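Long-range contacts in cytosine-specific methyltransferase (Escherichia coli O157:H7 EDL933, PDB 3G7U), which probably methylates carbon 5 of cytosine in DNA, taking the methyl group from S-adenosyl-L-methionine: residues A[147-152]-A[166-171]; A[112-117]-A[358-363]; A[118-123]-A[162-167]. All blocks are in the same frame, centred on the assembly; numbering follows the deposited sequence. Where two conformers were deposited one is given.

Contact 1. Residues A[147-152]-A[166-171]; sequences DPIKVK and FFIGVK
Val151 and Phe166 meet at about a right angle, the CG2 methyl of Val151 lying 3.6 Å from CE2 at the edge of the Phe166 ring and near the ring plane. Beside them Ile149 crosses Ile168 at a slant. With CG1 of Ile149 anti to the carbonyl carbon (chi1 -68°) and the chain extended beyond it, the CD1 methyl reaches Ile168 CD1 at 3.8 Å. The backbones belong to the hairpin of strands 143-152 and 163-171, the antiparallel edge of the mixed methyltransferase sheet. Ile149 and Phe166 form its hydrogen-bonded pair, Ile149 N to Phe166 O at 3.0 Å and Phe166 N to Ile149 O at 2.8 Å, both close to straight. Their CB atoms project to the same sheet face, where Val355 of helix 353-367 touches both Phe166 and Val151. Over the other face Pro148 slants against the Phe167 ring, its CG 3.7 Å from CE1. Strand 143-152 is interrupted here, and a water bridges the parting backbones: it donates to Asp147 O (2.9 Å) and Phe166 O and accepts from Ile168 N, whose main chain is also bonded to Leu146.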
ATOM      1  N   ASP A 147      11.430   0.372  18.630  1.00 28.57           N
ATOM      2  CA  ASP A 147      11.326   1.814  18.421  1.00 30.79           C
ATOM      3  C   ASP A 147      10.766   2.065  16.999  1.00 24.82           C
ATOM      4  O   ASP A 147      10.891   1.216  16.134  1.00 26.31           O
ATOM      5  CB  ASP A 147      12.681   2.494  18.633  1.00 30.00           C
ATOM      6  CG  ASP A 147      12.945   2.863  20.101  1.00 33.95           C
ATOM      7  OD1 ASP A 147      12.001   3.170  20.888  1.00 31.46           O
ATOM      8  OD2 ASP A 147      14.132   2.882  20.449  1.00 29.92           O
ATOM      9  N   PRO A 148      10.117   3.215  16.784  1.00 26.66           N
ATOM     10  CA  PRO A 148       9.530   3.506  15.469  1.00 30.40           C
ATOM     11  C   PRO A 148      10.537   3.447  14.335  1.00 32.51           C
ATOM     12  O   PRO A 148      11.669   3.929  14.464  1.00 31.49           O
ATOM     13  CB  PRO A 148       9.051   4.924  15.615  1.00 32.68           C
ATOM     14  CG  PRO A 148       8.816   5.095  17.066  1.00 36.23           C
ATOM     15  CD  PRO A 148       9.864   4.308  17.740  1.00 31.60           C
ATOM     16  N   ILE A 149      10.115   2.819  13.247  1.00 30.41           N
ATOM     17  CA  ILE A 149      10.890   2.691  12.023  1.00 30.83           C
ATOM     18  C   ILE A 149      10.284   3.757  11.092  1.00 33.54           C
ATOM     19  O   ILE A 149       9.095   3.756  10.846  1.00 29.03           O
ATOM     20  CB  ILE A 149      10.762   1.234  11.487  1.00 32.96           C
ATOM     21  CG1 ILE A 149      11.468   0.247  12.433  1.00 32.72           C
ATOM     22  CG2 ILE A 149      11.347   1.079  10.114  1.00 35.67           C
ATOM     23  CD1 ILE A 149      11.397  -1.175  11.983  1.00 38.27           C
ATOM     24  N   LYS A 150      11.070   4.739  10.667  1.00 30.83           N
ATOM     25  CA  LYS A 150      10.570   5.761   9.742  1.00 31.07           C
ATOM     26  C   LYS A 150      11.301   5.492   8.445  1.00 29.68           C
ATOM     27  O   LYS A 150      12.542   5.453   8.407  1.00 30.98           O
ATOM     28  CB  LYS A 150      10.840   7.179  10.258  1.00 33.03           C
ATOM     29  CG  LYS A 150      10.102   8.264   9.456  1.00 35.78           C
ATOM     30  CD  LYS A 150      10.391   9.679   9.989  1.00 38.15           C
ATOM     31  CE  LYS A 150       9.451  10.689   9.325  1.00 44.16           C
ATOM     32  NZ  LYS A 150       9.586  12.152   9.760  1.00 41.64           N
ATOM     33  N   VAL A 151      10.565   5.198   7.383  1.00 28.78           N
ATOM     34  CA  VAL A 151      11.243   4.825   6.137  1.00 31.94           C
ATOM     35  C   VAL A 151      10.859   5.753   5.007  1.00 29.26           C
ATOM     36  O   VAL A 151       9.782   6.308   5.026  1.00 30.32           O
ATOM     37  CB  VAL A 151      10.975   3.366   5.693  1.00 36.63           C
ATOM     38  CG1 VAL A 151      11.527   2.364   6.702  1.00 42.96           C
ATOM     39  CG2 VAL A 151       9.503   3.133   5.458  1.00 32.75           C
ATOM     40  N   LYS A 152      11.744   5.882   4.031  1.00 29.07           N
ATOM     41  CA  LYS A 152      11.462   6.620   2.798  1.00 32.47           C
ATOM     42  C   LYS A 152      11.347   5.528   1.747  1.00 26.02           C
ATOM     43  O   LYS A 152      12.240   4.725   1.595  1.00 30.00           O
ATOM     44  CB  LYS A 152      12.619   7.586   2.477  1.00 34.23           C
ATOM     45  CG  LYS A 152      12.333   8.612   1.365  1.00 41.64           C
ATOM     46  CD  LYS A 152      13.465   9.648   1.212  1.00 42.63           C
ATOM     47  CE  LYS A 152      14.689   9.038   0.522  1.00 52.46           C
ATOM     48  NZ  LYS A 152      15.860   9.978   0.383  1.00 54.52           N
ATOM     49  N   PHE A 166       6.554   2.674  10.763  1.00 24.42           N
ATOM     50  CA  PHE A 166       6.120   1.325  11.106  1.00 24.92           C
ATOM     51  C   PHE A 166       6.372   1.067  12.574  1.00 25.97           C
ATOM     52  O   PHE A 166       7.452   1.364  13.082  1.00 26.08           O
ATOM     53  CB  PHE A 166       6.872   0.323  10.279  1.00 20.47           C
ATOM     54  CG  PHE A 166       6.477   0.318   8.836  1.00 27.65           C
ATOM     55  CD1 PHE A 166       5.471  -0.527   8.384  1.00 29.59           C
ATOM     56  CD2 PHE A 166       7.095   1.169   7.917  1.00 31.61           C
ATOM     57  CE1 PHE A 166       5.088  -0.545   7.004  1.00 27.62           C
ATOM     58  CE2 PHE A 166       6.704   1.155   6.546  1.00 29.90           C
ATOM     59  CZ  PHE A 166       5.711   0.292   6.106  1.00 30.42           C
ATOM     60  N   PHE A 167       5.361   0.515  13.250  1.00 22.49           N
ATOM     61  CA  PHE A 167       5.431   0.199  14.668  1.00 22.25           C
ATOM     62  C   PHE A 167       5.286  -1.303  14.787  1.00 24.40           C
ATOM     63  O   PHE A 167       4.251  -1.814  14.397  1.00 23.67           O
ATOM     64  CB  PHE A 167       4.314   0.883  15.432  1.00 25.01           C
ATOM     65  CG  PHE A 167       4.370   2.391  15.357  1.00 30.59           C
ATOM     66  CD1 PHE A 167       5.188   3.112  16.211  1.00 36.58           C
ATOM     67  CD2 PHE A 167       3.615   3.084  14.414  1.00 32.76           C
ATOM     68  CE1 PHE A 167       5.258   4.522  16.130  1.00 37.97           C
ATOM     69  CE2 PHE A 167       3.671   4.486  14.323  1.00 36.65           C
ATOM     70  CZ  PHE A 167       4.488   5.199  15.177  1.00 32.93           C
ATOM     71  N   ILE A 168       6.332  -1.990  15.285  1.00 24.04           N
ATOM     72  CA  ILE A 168       6.375  -3.469  15.268  1.00 25.31           C
ATOM     73  C   ILE A 168       6.507  -3.979  16.712  1.00 30.07           C
ATOM     74  O   ILE A 168       7.220  -3.382  17.522  1.00 26.29           O
ATOM     75  CB  ILE A 168       7.522  -4.000  14.381  1.00 30.42           C
ATOM     76  CG1 ILE A 168       7.271  -3.652  12.918  1.00 24.94           C
ATOM     77  CG2 ILE A 168       7.693  -5.537  14.517  1.00 30.01           C
ATOM     78  CD1 ILE A 168       8.516  -3.712  12.055  1.00 31.85           C
ATOM     79  N   GLY A 169       5.794  -5.057  17.052  1.00 24.03           N
ATOM     80  CA  GLY A 169       5.947  -5.634  18.393  1.00 27.99           C
ATOM     81  C   GLY A 169       6.015  -7.121  18.182  1.00 27.38           C
ATOM     82  O   GLY A 169       5.431  -7.634  17.241  1.00 24.62           O
ATOM     83  N   VAL A 170       6.760  -7.824  19.034  1.00 26.27           N
ATOM     84  CA  VAL A 170       6.865  -9.268  18.903  0.50 26.54           C
ATOM     85  C   VAL A 170       6.653  -9.875  20.276  1.00 26.79           C
ATOM     86  O   VAL A 170       7.022  -9.297  21.279  1.00 29.44           O
ATOM     87  CB  VAL A 170       8.209  -9.776  18.313  0.50 25.67           C
ATOM     88  CG1 VAL A 170       8.347  -9.436  16.819  0.50 26.00           C
ATOM     89  CG2 VAL A 170       9.398  -9.299  19.136  0.50 21.74           C
ATOM     90  N   LYS A 171       5.971 -11.011  20.306  1.00 27.60           N
ATOM     91  CA  LYS A 171       5.581 -11.620  21.576  1.00 29.00           C
ATOM     92  C   LYS A 171       6.853 -11.947  22.357  1.00 25.92           C
ATOM     93  O   LYS A 171       7.794 -12.566  21.800  1.00 30.59           O
ATOM     94  CB  LYS A 171       4.791 -12.904  21.301  1.00 32.58           C
ATOM     95  CG  LYS A 171       3.541 -13.054  22.125  1.00 35.98           C
ATOM     96  CD  LYS A 171       2.920 -14.395  21.765  1.00 41.59           C
ATOM     97  CE  LYS A 171       1.518 -14.538  22.321  1.00 49.16           C
ATOM     98  NZ  LYS A 171       1.408 -14.094  23.753  1.00 57.52           N
TER
HETATM   99  O   HOH W   1       8.702  -0.356  15.170  1.00 26.98           O

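Contact 2. Residues A[112-117]-A[358-363]; sequences PLFFLA and YILKGL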
ATOM      1  N   PRO A 112      -1.368 -12.116  18.926  1.00 22.14           N
ATOM      2  CA  PRO A 112      -0.612 -12.696  17.838  1.00 21.23           C
ATOM      3  C   PRO A 112       0.886 -12.796  18.171  1.00 18.54           C
ATOM      4  O   PRO A 112       1.335 -12.123  19.106  1.00 27.96           O
ATOM      5  CB  PRO A 112      -0.773 -11.642  16.723  1.00 21.42           C
ATOM      6  CG  PRO A 112      -0.977 -10.349  17.459  1.00 22.36           C
ATOM      7  CD  PRO A 112      -1.867 -10.764  18.599  1.00 24.29           C
ATOM      8  N   LEU A 113       1.630 -13.577  17.387  1.00 22.62           N
ATOM      9  CA  LEU A 113       3.099 -13.628  17.518  1.00 23.84           C
ATOM     10  C   LEU A 113       3.711 -12.247  17.279  1.00 28.35           C
ATOM     11  O   LEU A 113       4.691 -11.894  17.899  1.00 25.49           O
ATOM     12  CB  LEU A 113       3.700 -14.631  16.540  1.00 27.27           C
ATOM     13  CG  LEU A 113       3.205 -16.084  16.728  1.00 29.00           C
ATOM     14  CD1 LEU A 113       3.888 -17.003  15.747  1.00 29.75           C
ATOM     15  CD2 LEU A 113       3.340 -16.566  18.200  1.00 32.28           C
ATOM     16  N   PHE A 114       3.106 -11.458  16.396  1.00 23.21           N
ATOM     17  CA  PHE A 114       3.615 -10.096  16.172  1.00 22.35           C
ATOM     18  C   PHE A 114       2.489  -9.147  15.753  1.00 21.41           C
ATOM     19  O   PHE A 114       1.397  -9.591  15.337  1.00 21.85           O
ATOM     20  CB  PHE A 114       4.736 -10.141  15.124  1.00 25.49           C
ATOM     21  CG  PHE A 114       4.254 -10.249  13.703  1.00 26.34           C
ATOM     22  CD1 PHE A 114       4.059  -9.100  12.938  1.00 28.20           C
ATOM     23  CD2 PHE A 114       4.044 -11.490  13.103  1.00 27.85           C
ATOM     24  CE1 PHE A 114       3.617  -9.181  11.622  1.00 23.58           C
ATOM     25  CE2 PHE A 114       3.611 -11.588  11.773  1.00 28.00           C
ATOM     26  CZ  PHE A 114       3.410 -10.440  11.026  1.00 28.45           C
ATOM     27  N   PHE A 115       2.727  -7.840  15.898  1.00 24.49           N
ATOM     28  CA  PHE A 115       1.868  -6.856  15.233  1.00 18.49           C
ATOM     29  C   PHE A 115       2.736  -5.925  14.396  1.00 23.24           C
ATOM     30  O   PHE A 115       3.930  -5.736  14.690  1.00 19.47           O
ATOM     31  CB  PHE A 115       1.001  -6.066  16.214  1.00 20.56           C
ATOM     32  CG  PHE A 115       1.760  -5.150  17.139  1.00 28.72           C
ATOM     33  CD1 PHE A 115       2.086  -3.830  16.750  1.00 26.66           C
ATOM     34  CD2 PHE A 115       2.116  -5.574  18.416  1.00 26.29           C
ATOM     35  CE1 PHE A 115       2.746  -2.980  17.601  1.00 27.19           C
ATOM     36  CE2 PHE A 115       2.773  -4.722  19.273  1.00 28.43           C
ATOM     37  CZ  PHE A 115       3.109  -3.422  18.868  1.00 29.68           C
ATOM     38  N   LEU A 116       2.140  -5.400  13.338  1.00 22.71           N
ATOM     39  CA  LEU A 116       2.802  -4.331  12.562  1.00 20.42           C
ATOM     40  C   LEU A 116       1.706  -3.336  12.293  1.00 22.22           C
ATOM     41  O   LEU A 116       0.696  -3.670  11.637  1.00 21.57           O
ATOM     42  CB  LEU A 116       3.370  -4.877  11.258  1.00 23.83           C
ATOM     43  CG  LEU A 116       4.012  -3.835  10.295  1.00 28.85           C
ATOM     44  CD1 LEU A 116       5.087  -4.478   9.491  1.00 31.68           C
ATOM     45  CD2 LEU A 116       3.003  -3.180   9.347  1.00 29.17           C
ATOM     46  N   ALA A 117       1.917  -2.108  12.739  1.00 21.42           N
ATOM     47  CA  ALA A 117       1.034  -0.988  12.390  1.00 22.07           C
ATOM     48  C   ALA A 117       1.817  -0.003  11.539  1.00 24.00           C
ATOM     49  O   ALA A 117       3.017   0.184  11.752  1.00 22.64           O
ATOM     50  CB  ALA A 117       0.543  -0.292  13.625  1.00 21.16           C
ATOM     51  N   TYR A 358       9.354  -5.719   1.925  1.00 28.78           N
ATOM     52  CA  TYR A 358      10.671  -5.735   2.533  1.00 32.44           C
ATOM     53  C   TYR A 358      10.624  -5.886   4.038  1.00 31.06           C
ATOM     54  O   TYR A 358      11.313  -6.760   4.569  1.00 31.29           O
ATOM     55  CB  TYR A 358      11.494  -4.513   2.137  1.00 35.05           C
ATOM     56  CG  TYR A 358      12.992  -4.807   2.175  1.00 43.47           C
ATOM     57  CD1 TYR A 358      13.659  -5.254   1.028  1.00 37.84           C
ATOM     58  CD2 TYR A 358      13.726  -4.664   3.352  1.00 44.93           C
ATOM     59  CE1 TYR A 358      15.022  -5.542   1.043  1.00 44.76           C
ATOM     60  CE2 TYR A 358      15.096  -4.953   3.376  1.00 47.60           C
ATOM     61  CZ  TYR A 358      15.734  -5.389   2.210  1.00 47.65           C
ATOM     62  OH  TYR A 358      17.094  -5.677   2.199  1.00 51.21           O
ATOM     63  N   ILE A 359       9.840  -5.021   4.693  1.00 28.04           N
ATOM     64  CA  ILE A 359       9.673  -5.011   6.147  0.50 26.80           C
ATOM     65  C   ILE A 359       9.064  -6.317   6.657  1.00 29.18           C
ATOM     66  O   ILE A 359       9.573  -6.902   7.616  1.00 28.24           O
ATOM     67  CB  ILE A 359       8.809  -3.815   6.611  0.50 26.12           C
ATOM     68  CG1 ILE A 359       9.409  -2.471   6.143  0.50 25.87           C
ATOM     69  CG2 ILE A 359       8.570  -3.841   8.125  0.50 26.42           C
ATOM     70  CD1 ILE A 359      10.870  -2.193   6.586  0.50 21.91           C
ATOM     71  N   LEU A 360       7.975  -6.756   6.015  1.00 23.08           N
ATOM     72  CA  LEU A 360       7.305  -7.995   6.427  1.00 24.81           C
ATOM     73  C   LEU A 360       8.174  -9.249   6.191  1.00 24.68           C
ATOM     74  O   LEU A 360       8.050 -10.212   6.941  1.00 28.16           O
ATOM     75  CB  LEU A 360       5.906  -8.080   5.769  1.00 22.14           C
ATOM     76  CG  LEU A 360       4.879  -7.177   6.505  1.00 22.73           C
ATOM     77  CD1 LEU A 360       3.699  -6.824   5.585  1.00 20.46           C
ATOM     78  CD2 LEU A 360       4.362  -7.865   7.808  1.00 23.06           C
ATOM     79  N   LYS A 361       9.054  -9.251   5.175  1.00 25.21           N
ATOM     80  CA  LYS A 361       9.935 -10.428   4.934  1.00 30.29           C
ATOM     81  C   LYS A 361      10.938 -10.595   6.085  1.00 31.10           C
ATOM     82  O   LYS A 361      11.295 -11.723   6.437  1.00 30.81           O
ATOM     83  CB  LYS A 361      10.677 -10.359   3.570  1.00 31.43           C
ATOM     84  CG  LYS A 361      11.477 -11.645   3.167  1.00 33.31           C
ATOM     85  CD  LYS A 361      10.550 -12.862   3.075  1.00 40.17           C
ATOM     86  CE  LYS A 361      11.175 -14.152   2.521  1.00 45.04           C
ATOM     87  NZ  LYS A 361      10.073 -15.218   2.422  1.00 47.30           N
ATOM     88  N   GLY A 362      11.347  -9.475   6.669  1.00 29.64           N
ATOM     89  CA  GLY A 362      12.193  -9.452   7.852  1.00 35.87           C
ATOM     90  C   GLY A 362      11.517 -10.187   8.993  1.00 39.02           C
ATOM     91  O   GLY A 362      12.127 -11.053   9.625  1.00 39.43           O
ATOM     92  N   LEU A 363      10.246  -9.874   9.236  1.00 33.97           N
ATOM     93  CA  LEU A 363       9.460 -10.555  10.260  1.00 30.64           C
ATOM     94  C   LEU A 363       9.231 -12.027   9.946  1.00 28.36           C
ATOM     95  O   LEU A 363       9.283 -12.841  10.858  1.00 36.36           O
ATOM     96  CB  LEU A 363       8.117  -9.859  10.499  1.00 30.40           C
ATOM     97  CG  LEU A 363       8.237  -8.564  11.282  1.00 30.35           C
ATOM     98  CD1 LEU A 363       7.133  -7.581  10.941  1.00 31.21           C
ATOM     99  CD2 LEU A 363       8.259  -8.897  12.766  1.00 29.53           C
TER
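Leu116 of strand 114-117 points at helix 358-363, a piece of the last helix of the chain laid against one face of the Rossmann-like methyltransferase sheet. Strand and helix run nearly antiparallel, at 169°, with axes 10.9 Å apart, and the gap between them is bridged by aliphatic and aromatic carbons without any hydrogen bond. From the strand, CB of Leu116 rises beside its neighbour on the same face and lies 4.3 Å from Phe114 CE1. CG, held anti to the backbone N (chi1 176°), comes next to Phe166 of the adjoining strand 163-171, and the branch then splits its work. CD2 stays with the sheet, 3.7 Å from Phe166 CD1. CD1 reaches for the helix and sits among three residues: Ile359 CG2 at 3.8 Å, Leu360 CD2 at 3.9 Å and Leu363 CD1 at 4.0 Å. Ile359, modelled in two conformers, and Leu363 also lean on Ile168, while Leu360 also touches Ile76 of strand 74-77, which places the helix over several strands at once. Phe115 points away from this helix, toward Val107 of helix 94-110, so the sheet is flanked by helices on both faces. Two residues before Leu116 on the strand, Phe114 meets Leu360 at about a right angle and Leu363 more obliquely, its ring also touching Phe24. The CE1 corner of the Phe114 ring serves both leucines, 3.9 Å from Leu363 CD1 and 4.1 Å from Leu360 CD2.

Contact 3. Residues A[118-123]-A[162-167]; sequences ENVPGI and RTRYFF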
ATOM      1  N   GLU A 118       1.151   0.569  10.550  1.00 23.42           N
ATOM      2  CA  GLU A 118       1.781   1.606   9.709  1.00 24.03           C
ATOM      3  C   GLU A 118       0.997   2.891   9.915  1.00 27.32           C
ATOM      4  O   GLU A 118      -0.237   2.867  10.043  1.00 23.59           O
ATOM      5  CB  GLU A 118       1.822   1.178   8.243  1.00 23.99           C
ATOM      6  CG  GLU A 118       0.458   0.910   7.556  1.00 31.96           C
ATOM      7  CD  GLU A 118      -0.240   2.183   7.025  1.00 38.15           C
ATOM      8  OE1 GLU A 118      -1.393   2.092   6.545  1.00 31.50           O
ATOM      9  OE2 GLU A 118       0.368   3.275   7.065  1.00 33.98           O
ATOM     10  N   ASN A 119       1.690   4.031   9.983  1.00 26.45           N
ATOM     11  CA  ASN A 119       1.010   5.299  10.127  1.00 24.42           C
ATOM     12  C   ASN A 119       1.737   6.345   9.256  1.00 30.75           C
ATOM     13  O   ASN A 119       2.916   6.221   9.000  1.00 31.57           O
ATOM     14  CB  ASN A 119       0.991   5.792  11.569  1.00 26.52           C
ATOM     15  CG  ASN A 119      -0.038   5.070  12.439  1.00 34.33           C
ATOM     16  OD1 ASN A 119       0.285   4.050  13.034  1.00 33.58           O
ATOM     17  ND2 ASN A 119      -1.264   5.618  12.539  1.00 29.06           N
ATOM     18  N   VAL A 120       1.015   7.356   8.811  1.00 32.13           N
ATOM     19  CA  VAL A 120       1.653   8.505   8.125  1.00 31.19           C
ATOM     20  C   VAL A 120       2.114   9.522   9.169  1.00 30.13           C
ATOM     21  O   VAL A 120       1.602   9.533  10.295  1.00 29.17           O
ATOM     22  CB  VAL A 120       0.653   9.155   7.123  1.00 32.14           C
ATOM     23  CG1 VAL A 120       0.385   8.210   5.975  1.00 35.17           C
ATOM     24  CG2 VAL A 120      -0.648   9.537   7.824  1.00 33.29           C
ATOM     25  N   PRO A 121       3.079  10.413   8.805  1.00 33.19           N
ATOM     26  CA  PRO A 121       3.423  11.522   9.710  1.00 29.37           C
ATOM     27  C   PRO A 121       2.206  12.270  10.247  1.00 32.81           C
ATOM     28  O   PRO A 121       1.225  12.447   9.528  1.00 32.64           O
ATOM     29  CB  PRO A 121       4.280  12.428   8.813  1.00 33.85           C
ATOM     30  CG  PRO A 121       5.029  11.432   7.959  1.00 30.06           C
ATOM     31  CD  PRO A 121       3.941  10.416   7.602  1.00 31.21           C
ATOM     32  N   GLY A 122       2.276  12.681  11.513  1.00 30.53           N
ATOM     33  CA  GLY A 122       1.142  13.231  12.227  1.00 32.25           C
ATOM     34  C   GLY A 122       0.983  12.473  13.527  1.00 34.39           C
ATOM     35  O   GLY A 122       0.582  13.037  14.548  1.00 35.28           O
ATOM     36  N   ILE A 123       1.313  11.183  13.475  1.00 30.99           N
ATOM     37  CA  ILE A 123       1.160  10.256  14.618  1.00 32.27           C
ATOM     38  C   ILE A 123       2.032  10.652  15.831  1.00 32.58           C
ATOM     39  O   ILE A 123       1.599  10.539  16.985  1.00 33.66           O
ATOM     40  CB  ILE A 123       1.397   8.763  14.133  1.00 30.30           C
ATOM     41  CG1 ILE A 123       1.173   7.722  15.245  1.00 31.47           C
ATOM     42  CG2 ILE A 123       2.777   8.577  13.519  1.00 30.76           C
ATOM     43  CD1 ILE A 123      -0.131   7.810  15.937  1.00 32.13           C
ATOM     44  N   ARG A 162       7.672   8.997  -0.569  1.00 28.87           N
ATOM     45  CA  ARG A 162       6.771   9.129   0.569  0.50 33.22           C
ATOM     46  C   ARG A 162       7.357   8.479   1.832  1.00 30.49           C
ATOM     47  O   ARG A 162       8.021   7.452   1.743  1.00 27.79           O
ATOM     48  CB  ARG A 162       5.361   8.598   0.244  0.50 34.29           C
ATOM     49  CG  ARG A 162       5.215   7.089   0.011  0.50 37.58           C
ATOM     50  CD  ARG A 162       3.769   6.642   0.312  0.50 39.31           C
ATOM     51  NE  ARG A 162       2.837   6.978  -0.766  0.50 46.75           N
ATOM     52  CZ  ARG A 162       1.530   7.196  -0.609  0.50 51.47           C
ATOM     53  NH1 ARG A 162       0.778   7.488  -1.663  0.50 50.99           N
ATOM     54  NH2 ARG A 162       0.964   7.132   0.595  0.50 55.70           N
ATOM     55  N   THR A 163       7.123   9.089   2.988  1.00 31.65           N
ATOM     56  CA  THR A 163       7.624   8.514   4.228  1.00 33.76           C
ATOM     57  C   THR A 163       6.477   7.873   5.012  1.00 32.38           C
ATOM     58  O   THR A 163       5.323   8.271   4.884  1.00 33.22           O
ATOM     59  CB  THR A 163       8.380   9.531   5.108  1.00 34.31           C
ATOM     60  OG1 THR A 163       7.508  10.607   5.436  1.00 41.44           O
ATOM     61  CG2 THR A 163       9.591  10.100   4.378  1.00 34.93           C
ATOM     62  N   ARG A 164       6.818   6.879   5.836  1.00 29.94           N
ATOM     63  CA  ARG A 164       5.836   6.060   6.551  0.50 31.11           C
ATOM     64  C   ARG A 164       6.462   5.659   7.875  1.00 28.34           C
ATOM     65  O   ARG A 164       7.641   5.374   7.883  1.00 28.02           O
ATOM     66  CB  ARG A 164       5.611   4.765   5.759  0.50 30.07           C
ATOM     67  CG  ARG A 164       4.221   4.171   5.857  0.50 31.94           C
ATOM     68  CD  ARG A 164       3.295   4.796   4.826  0.50 29.66           C
ATOM     69  NE  ARG A 164       1.891   4.562   5.135  0.50 31.11           N
ATOM     70  CZ  ARG A 164       0.882   4.970   4.373  0.50 32.51           C
ATOM     71  NH1 ARG A 164      -0.367   4.711   4.726  0.50 35.60           N
ATOM     72  NH2 ARG A 164       1.114   5.632   3.252  0.50 32.09           N
ATOM     73  N   TYR A 165       5.680   5.591   8.958  1.00 27.62           N
ATOM     74  CA  TYR A 165       6.188   5.017  10.206  1.00 27.06           C
ATOM     75  C   TYR A 165       5.698   3.580  10.302  1.00 26.21           C
ATOM     76  O   TYR A 165       4.549   3.297   9.951  1.00 28.85           O
ATOM     77  CB  TYR A 165       5.615   5.747  11.394  1.00 27.91           C
ATOM     78  CG  TYR A 165       6.240   7.093  11.707  1.00 30.85           C
ATOM     79  CD1 TYR A 165       7.460   7.187  12.384  1.00 30.79           C
ATOM     80  CD2 TYR A 165       5.571   8.265  11.381  1.00 29.49           C
ATOM     81  CE1 TYR A 165       8.017   8.448  12.700  1.00 32.29           C
ATOM     82  CE2 TYR A 165       6.119   9.532  11.691  1.00 32.03           C
ATOM     83  CZ  TYR A 165       7.334   9.602  12.346  1.00 30.00           C
ATOM     84  OH  TYR A 165       7.846  10.834  12.672  1.00 33.24           O
ATOM     85  N   PHE A 166       6.554   2.674  10.763  1.00 24.42           N
ATOM     86  CA  PHE A 166       6.120   1.325  11.106  1.00 24.92           C
ATOM     87  C   PHE A 166       6.372   1.067  12.574  1.00 25.97           C
ATOM     88  O   PHE A 166       7.452   1.364  13.082  1.00 26.08           O
ATOM     89  CB  PHE A 166       6.872   0.323  10.279  1.00 20.47           C
ATOM     90  CG  PHE A 166       6.477   0.318   8.836  1.00 27.65           C
ATOM     91  CD1 PHE A 166       5.471  -0.527   8.384  1.00 29.59           C
ATOM     92  CD2 PHE A 166       7.095   1.169   7.917  1.00 31.61           C
ATOM     93  CE1 PHE A 166       5.088  -0.545   7.004  1.00 27.62           C
ATOM     94  CE2 PHE A 166       6.704   1.155   6.546  1.00 29.90           C
ATOM     95  CZ  PHE A 166       5.711   0.292   6.106  1.00 30.42           C
ATOM     96  N   PHE A 167       5.361   0.515  13.250  1.00 22.49           N
ATOM     97  CA  PHE A 167       5.431   0.199  14.668  1.00 22.25           C
ATOM     98  C   PHE A 167       5.286  -1.303  14.787  1.00 24.40           C
ATOM     99  O   PHE A 167       4.251  -1.814  14.397  1.00 23.67           O
ATOM    100  CB  PHE A 167       4.314   0.883  15.432  1.00 25.01           C
ATOM    101  CG  PHE A 167       4.370   2.391  15.357  1.00 30.59           C
ATOM    102  CD1 PHE A 167       5.188   3.112  16.211  1.00 36.58           C
ATOM    103  CD2 PHE A 167       3.615   3.084  14.414  1.00 32.76           C
ATOM    104  CE1 PHE A 167       5.258   4.522  16.130  1.00 37.97           C
ATOM    105  CE2 PHE A 167       3.671   4.486  14.323  1.00 36.65           C
ATOM    106  CZ  PHE A 167       4.488   5.199  15.177  1.00 32.93           C
TER
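Asn119 and Tyr165 form a hydrogen-bonded antiparallel pair, Tyr165 N giving a 2.8 Å bond nearly in line with the C=O of Asn119 and Asn119 N a slightly tilted 3.0 Å bond to Tyr165 O. That same Tyr165 oxygen also takes a CA-H contact from Glu118, which lies opposite Phe166 as a non-hydrogen-bonded pair.

The charged interaction is a salt bridge. Arg164, in one of two deposited conformers, meets Glu118 side-on: NE and NH1 both donate to OE2, each at 2.8 Å, from the same face of the carboxylate, while NH1 to OE1 is weak. OE2 lies in the guanidinium plane, but the carboxylate is turned 52° from it. A bend in the Glu118 chain at chi2 (83°) brings the acid round to this position. Val120 lies alongside Arg164, its CG1 methyl 3.6 Å from CZ and over the centre of one guanidinium face. The Glu118-Asn119-Val120 run matches the ENV motif of C5-methyltransferases, and Arg162 and Arg164 their RxR motif. In relatives these motifs belong to the active site, so the bridge probably helps to set the position of Glu118.

Apolar and aromatic contacts follow the turn after the strand. Ile123 crosses Tyr165 obliquely, CG2 to CD2 at 3.5 Å, and the same methyl lies at the edge of the Phe167 ring. The Asn119 amide stands 70° to that ring, with OD1 3.6 Å from CE2. Pro121 CA approaches the Tyr165 edge in plane.

Strand 114-119 lies between 74-77 and 163-171. From the loop after it, Ile123 reaches the predicted active-site Cys81, and with Asn119 it packs on Tyr100 of helix 94-110.

In the fold
Following the chain from the N terminus, strand 114-119 comes first and supplies one side of both contact 2 and contact 3. The loop closed by contact 3 runs through helix 129-140 and strand 143-152 before strand 163-171 returns beside 114-119. Contact 1, which starts within that loop, closes the hairpin between 143-152 and 163-171 and ends on the same strand as contact 3; the two share Phe166 and Phe167. Contact 2 spans some 240 residues and encloses both. Contacts 1 and 3 thus build the antiparallel edge, and contact 2 seats the final helix on strand 114-119, where the parallel part of the sheet meets that edge; Phe167 N to Ala117 O, 2.8 Å, probably a hydrogen bond, links all three.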